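Local coordinates for prepilin-like protein (Thermus thermophilus, PDB 6QVF) that probably serves as a DNA receptor at the tip of a type IV competence pilus, taking part in natural transformation, at residues G93-F98 with V102-R107; V121-H126 with K131-R136. One frame throughout, in Å; residues are numbered along the deposited sequence.

In the fold
From the N terminus the chain first forms the long helix 2-30, then a small three-stranded sheet, and after Cys91, disulfide-bonded to Cys67, it enters the four-stranded antiparallel sheet holding both contacts. Contact 1 closes the short turn between strands 92-97 and 100-108; contact 2 closes the five-residue loop between strands 117-125 and 131-139. The hairpins follow in series, neither nested nor crossed, their centres about 9 Å apart. Strands 100-108 and 117-125 join them: Ala103 N lies 2.9 Å from Thr123 O, probably as a hydrogen bond. The sheet packs against helix 2-30, as in type IV pilins, and strand 131-139 meets a strand of the second subunit.

Contact 1 of 2, residues G93-F98 with V102-R107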
loop_
_atom_site.group_PDB
_atom_site.type_symbol
_atom_site.label_atom_id
_atom_site.label_comp_id
_atom_site.label_asym_id
_atom_site.label_seq_id
_atom_site.Cartn_x
_atom_site.Cartn_y
_atom_site.Cartn_z
ATOM N N GLY B 93 16.012 -3.801 0.506
ATOM C CA GLY B 93 16.823 -4.628 -0.342
ATOM C C GLY B 93 16.083 -5.066 -1.590
ATOM O O GLY B 93 15.066 -4.457 -1.958
ATOM N N THR B 94 16.651 -6.065 -2.261
ATOM C CA THR B 94 16.073 -6.603 -3.469
ATOM C C THR B 94 16.160 -8.116 -3.408
ATOM O O THR B 94 17.232 -8.670 -3.136
ATOM C CB THR B 94 16.702 -6.040 -4.750
ATOM O OG1 THR B 94 16.580 -4.612 -4.810
ATOM C CG2 THR B 94 16.051 -6.640 -5.975
ATOM N N GLU B 95 15.008 -8.776 -3.563
ATOM C CA GLU B 95 14.988 -10.234 -3.631
ATOM C C GLU B 95 14.663 -10.628 -5.074
ATOM O O GLU B 95 13.804 -10.047 -5.707
ATOM C CB GLU B 95 13.940 -10.843 -2.699
ATOM C CG GLU B 95 14.166 -10.679 -1.216
ATOM C CD GLU B 95 13.173 -11.470 -0.364
ATOM O OE1 GLU B 95 12.777 -12.567 -0.796
ATOM O OE2 GLU B 95 12.787 -10.974 0.737
ATOM N N THR B 96 15.292 -11.672 -5.582
ATOM C CA THR B 96 14.906 -12.178 -6.917
ATOM C C THR B 96 14.185 -13.517 -6.763
ATOM O O THR B 96 14.738 -14.453 -6.217
ATOM C CB THR B 96 16.123 -12.310 -7.834
ATOM O OG1 THR B 96 16.722 -11.008 -7.874
ATOM C CG2 THR B 96 15.758 -12.792 -9.221
ATOM N N ILE B 97 12.951 -13.556 -7.259
ATOM C CA ILE B 97 11.989 -14.649 -7.155
ATOM C C ILE B 97 11.700 -15.127 -8.579
ATOM O O ILE B 97 11.126 -14.389 -9.383
ATOM C CB ILE B 97 10.684 -14.178 -6.481
ATOM C CG1 ILE B 97 10.932 -13.465 -5.146
ATOM C CG2 ILE B 97 9.682 -15.324 -6.345
ATOM C CD1 ILE B 97 11.687 -14.263 -4.131
ATOM N N PHE B 98 12.180 -16.322 -8.900
ATOM C CA PHE B 98 12.026 -16.915 -10.257
ATOM C C PHE B 98 12.369 -15.881 -11.336
ATOM O O PHE B 98 11.608 -15.690 -12.300
ATOM C CB PHE B 98 10.604 -17.453 -10.441
ATOM C CG PHE B 98 10.234 -18.539 -9.461
ATOM C CD1 PHE B 98 11.012 -19.686 -9.363
ATOM C CD2 PHE B 98 9.150 -18.400 -8.600
ATOM C CE1 PHE B 98 10.679 -20.690 -8.468
ATOM C CE2 PHE B 98 8.831 -19.407 -7.696
ATOM C CZ PHE B 98 9.600 -20.546 -7.628
ATOM N N VAL B 102 12.421 -8.109 -6.874
ATOM C CA VAL B 102 11.460 -7.458 -6.067
ATOM C C VAL B 102 12.189 -6.530 -5.098
ATOM O O VAL B 102 12.847 -7.002 -4.159
ATOM C CB VAL B 102 10.614 -8.479 -5.285
ATOM C CG1 VAL B 102 9.501 -7.767 -4.551
ATOM C CG2 VAL B 102 10.043 -9.571 -6.214
ATOM N N ALA B 103 12.038 -5.212 -5.294
ATOM C CA ALA B 103 12.520 -4.214 -4.327
ATOM C C ALA B 103 11.583 -4.250 -3.132
ATOM O O ALA B 103 10.362 -4.392 -3.291
ATOM C CB ALA B 103 12.536 -2.857 -4.933
ATOM N N TRP B 104 12.141 -4.140 -1.929
ATOM C CA TRP B 104 11.324 -4.192 -0.723
ATOM C C TRP B 104 11.887 -3.221 0.305
ATOM O O TRP B 104 13.079 -2.935 0.321
ATOM C CB TRP B 104 11.235 -5.614 -0.138
ATOM C CG TRP B 104 12.557 -6.152 0.323
ATOM C CD1 TRP B 104 13.405 -6.938 -0.385
ATOM C CD2 TRP B 104 13.141 -6.008 1.632
ATOM N NE1 TRP B 104 14.506 -7.251 0.359
ATOM C CE2 TRP B 104 14.377 -6.707 1.610
ATOM C CE3 TRP B 104 12.758 -5.376 2.818
ATOM C CZ2 TRP B 104 15.216 -6.770 2.726
ATOM C CZ3 TRP B 104 13.611 -5.413 3.908
ATOM C CH2 TRP B 104 14.821 -6.102 3.849
ATOM N N ASP B 105 10.974 -2.669 1.104
ATOM C CA ASP B 105 11.360 -1.673 2.099
ATOM C C ASP B 105 10.408 -1.760 3.290
ATOM O O ASP B 105 9.179 -1.772 3.116
ATOM C CB ASP B 105 11.254 -0.270 1.485
ATOM C CG ASP B 105 11.625 0.849 2.428
ATOM O OD1 ASP B 105 10.802 1.214 3.255
ATOM O OD2 ASP B 105 12.768 1.363 2.294
ATOM N N ILE B 106 10.995 -1.784 4.484
ATOM C CA ILE B 106 10.308 -1.667 5.763
ATOM C C ILE B 106 10.688 -0.332 6.379
ATOM O O ILE B 106 11.894 -0.015 6.455
ATOM C CB ILE B 106 10.753 -2.785 6.715
ATOM C CG1 ILE B 106 10.519 -4.186 6.158
ATOM C CG2 ILE B 106 10.112 -2.613 8.065
ATOM C CD1 ILE B 106 11.147 -5.311 6.980
ATOM N N ARG B 107 9.700 0.439 6.817
ATOM C CA ARG B 107 10.035 1.660 7.579
ATOM C C ARG B 107 8.954 2.068 8.568
ATOM O O ARG B 107 7.754 1.836 8.360
ATOM C CB ARG B 107 10.352 2.821 6.632
ATOM C CG ARG B 107 9.239 3.200 5.680
ATOM C CD ARG B 107 9.686 4.358 4.802
ATOM N NE ARG B 107 10.803 3.958 3.973
ATOM C CZ ARG B 107 11.752 4.786 3.508
ATOM N NH1 ARG B 107 11.679 6.098 3.717
ATOM N NH2 ARG B 107 12.761 4.286 2.809
HETATM O O HOH W 1 16.849 -8.864 -0.102
#
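The carbonyl oxygen Glu95 O accepts a hydrogen bond from Val102 N at 2.7 Å, the shortest of the four backbone bonds joining 93-98 to 102-107 in this antiparallel beta hairpin, whose first strand forms an outer edge of the sheet packed on helix 2-30 in the pilin fold. The return bond runs from Glu95 N to Val102 O, and a second reciprocal pair links Gly93 and Trp104. Gly93 O, besides accepting a bond from Trp104 N at 2.9 Å, receives a CA-H...O contact from Ala103 CA. On the same face as Glu95 and Val102 lies the Trp104 indole, its CG set between the backbone N and the carbonyl carbon (chi1 64°), which turns the ring across to the partner strand. There it lies against the main chain of Gly93: Gly93 N sits 3.5 Å above the ring plane, and Gly93 CA makes a CH-pi contact 3.9 Å from the centroid of the Trp104 five-membered ring. Over the opposite face comes Glu95 OE2, the carboxylate plane turned 80° from that of the ring, with Glu95 CG 3.8 Å from Trp104 NE1. The carboxylate is held by salt bridges to Arg24 and Arg25 of helix 2-30, and Arg25 also makes a cation-pi contact with Trp104. Replacing Trp104 with an alanine would probably leave Gly93 and Arg25 without their aromatic partner and open a gap between sheet and helix beside Val21. Nearer the turn, Ile97 CG1 meets Val102 CG2 at 4.1 Å, the two side chains lying at a slant. At the edge of the indole, in its plane, a water accepts a hydrogen bond from Trp104 NE1 at 2.9 Å and weakly donates one to Thr94 O.

Contact 2 of 2, residues V121-H126 with K131-R136; sequences VVTATH and KVTLGR
Val122 pairs with Leu134 and Ala124 with Val132, each through two reciprocal backbone bonds, between strands running nearly antiparallel with their axes 169° apart. Between and beyond them come the non-hydrogen-bonded pairs, where CA-H groups approach carbonyls: Lys131 CA reaches Ala124 O at 3.1 Å and Thr133 CA reaches Val122 O at 3.2 Å. Thr123 and Thr133 face each other in one such pair, their hydroxyls bonded OG1 to OG1 at 2.8 Å. Each threonine carries OG1 anti to its own carbonyl carbon (chi1 -63° and -65°), which brings the two oxygens together across the strands. This second beta hairpin of the pilin sheet puts Val122, Ala124, Val132 and Leu134 on the face opposite the threonines; there Leu134 reaches Ala18 and Val19 of helix 2-30, and Val122 CG2 leans on Leu134 CB at 4.0 Å. Toward the turn, Thr125 and Lys131 run alongside each other in the same direction, with Thr125 OG1 3.8 Å from Lys131 CG. Residues Thr133 to Arg136 pair antiparallel with a strand of the second subunit, carrying the sheet across the interface. In the non-hydrogen-bonded pair with Gly135, Val121 CA makes a CA-H...O contact with Leu134 O at 3.4 Å.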
loop_
_atom_site.group_PDB
_atom_site.type_symbol
_atom_site.label_atom_id
_atom_site.label_comp_id
_atom_site.label_asym_id
_atom_site.label_seq_id
_atom_site.Cartn_x
_atom_site.Cartn_y
_atom_site.Cartn_z
ATOM N N VAL B 121 6.571 -2.077 1.771
ATOM C CA VAL B 121 6.264 -1.797 0.376
ATOM C C VAL B 121 7.193 -2.587 -0.513
ATOM O O VAL B 121 8.399 -2.550 -0.303
ATOM C CB VAL B 121 6.314 -0.290 0.101
ATOM C CG1 VAL B 121 5.957 0.032 -1.332
ATOM C CG2 VAL B 121 5.384 0.418 1.052
ATOM N N VAL B 122 6.628 -3.195 -1.564
ATOM C CA VAL B 122 7.395 -3.972 -2.503
ATOM C C VAL B 122 7.026 -3.591 -3.931
ATOM O O VAL B 122 5.883 -3.269 -4.219
ATOM C CB VAL B 122 7.212 -5.482 -2.278
ATOM C CG1 VAL B 122 7.556 -5.854 -0.841
ATOM C CG2 VAL B 122 5.829 -5.956 -2.666
ATOM N N THR B 123 8.022 -3.695 -4.800
ATOM C CA THR B 123 7.786 -3.527 -6.229
ATOM C C THR B 123 8.507 -4.634 -6.994
ATOM O O THR B 123 9.763 -4.704 -6.958
ATOM C CB THR B 123 8.243 -2.157 -6.722
ATOM O OG1 THR B 123 7.522 -1.089 -6.114
ATOM C CG2 THR B 123 8.089 -2.010 -8.229
ATOM N N ALA B 124 7.711 -5.461 -7.670
ATOM C CA ALA B 124 8.242 -6.524 -8.548
ATOM C C ALA B 124 8.329 -5.985 -9.972
ATOM O O ALA B 124 7.363 -5.449 -10.472
ATOM C CB ALA B 124 7.348 -7.718 -8.538
ATOM N N THR B 125 9.504 -6.064 -10.581
ATOM C CA THR B 125 9.660 -5.585 -11.960
ATOM C C THR B 125 10.043 -6.788 -12.817
ATOM O O THR B 125 11.184 -7.286 -12.729
ATOM C CB THR B 125 10.750 -4.516 -12.073
ATOM O OG1 THR B 125 10.414 -3.353 -11.313
ATOM C CG2 THR B 125 10.990 -4.124 -13.512
ATOM N N HIS B 126 9.075 -7.297 -13.577
ATOM C CA HIS B 126 9.315 -8.439 -14.462
ATOM C C HIS B 126 10.296 -8.017 -15.536
ATOM O O HIS B 126 10.194 -6.916 -16.071
ATOM C CB HIS B 126 8.026 -8.930 -15.114
ATOM C CG HIS B 126 8.124 -10.326 -15.606
ATOM N ND1 HIS B 126 8.787 -10.667 -16.786
ATOM C CD2 HIS B 126 7.645 -11.472 -15.072
ATOM C CE1 HIS B 126 8.702 -11.969 -16.933
ATOM N NE2 HIS B 126 7.987 -12.492 -15.917
ATOM N N LYS B 131 5.145 -4.499 -13.994
ATOM C CA LYS B 131 5.510 -4.101 -12.627
ATOM C C LYS B 131 4.287 -4.263 -11.730
ATOM O O LYS B 131 3.130 -3.993 -12.147
ATOM C CB LYS B 131 5.967 -2.645 -12.584
ATOM C CG LYS B 131 7.290 -2.379 -13.290
ATOM C CD LYS B 131 7.630 -0.907 -13.423
ATOM C CE LYS B 131 7.691 -0.189 -12.099
ATOM N NZ LYS B 131 6.332 0.266 -11.704
ATOM N N VAL B 132 4.543 -4.672 -10.486
ATOM C CA VAL B 132 3.483 -4.743 -9.477
ATOM C C VAL B 132 4.007 -4.184 -8.152
ATOM O O VAL B 132 5.090 -4.602 -7.676
ATOM C CB VAL B 132 2.959 -6.168 -9.266
ATOM C CG1 VAL B 132 1.948 -6.225 -8.127
ATOM C CG2 VAL B 132 2.342 -6.736 -10.545
ATOM N N THR B 133 3.294 -3.188 -7.635
ATOM C CA THR B 133 3.654 -2.551 -6.343
ATOM C C THR B 133 2.557 -2.798 -5.323
ATOM O O THR B 133 1.386 -2.399 -5.538
ATOM C CB THR B 133 3.843 -1.035 -6.480
ATOM O OG1 THR B 133 4.976 -0.791 -7.318
ATOM C CG2 THR B 133 4.057 -0.333 -5.152
ATOM N N LEU B 134 2.940 -3.421 -4.199
ATOM C CA LEU B 134 2.047 -3.764 -3.114
ATOM C C LEU B 134 2.590 -3.202 -1.799
ATOM O O LEU B 134 3.776 -3.109 -1.595
ATOM C CB LEU B 134 1.905 -5.274 -2.967
ATOM C CG LEU B 134 1.448 -6.024 -4.210
ATOM C CD1 LEU B 134 1.491 -7.511 -3.955
ATOM C CD2 LEU B 134 0.060 -5.607 -4.644
ATOM N N GLY B 135 1.672 -2.890 -0.908
ATOM C CA GLY B 135 1.983 -2.406 0.417
ATOM C C GLY B 135 1.158 -3.092 1.482
ATOM O O GLY B 135 0.060 -3.569 1.250
ATOM N N ARG B 136 1.727 -3.132 2.679
ATOM C CA ARG B 136 0.991 -3.503 3.849
ATOM C C ARG B 136 1.307 -2.494 4.951
ATOM O O ARG B 136 2.456 -2.112 5.136
ATOM C CB ARG B 136 1.318 -4.938 4.295
ATOM C CG ARG B 136 0.563 -5.359 5.541
ATOM C CD ARG B 136 0.585 -6.855 5.847
ATOM N NE ARG B 136 -0.140 -7.131 7.085
ATOM C CZ ARG B 136 -0.058 -8.254 7.756
ATOM N NH1 ARG B 136 0.659 -9.251 7.237
ATOM N NH2 ARG B 136 -0.620 -8.322 8.970
#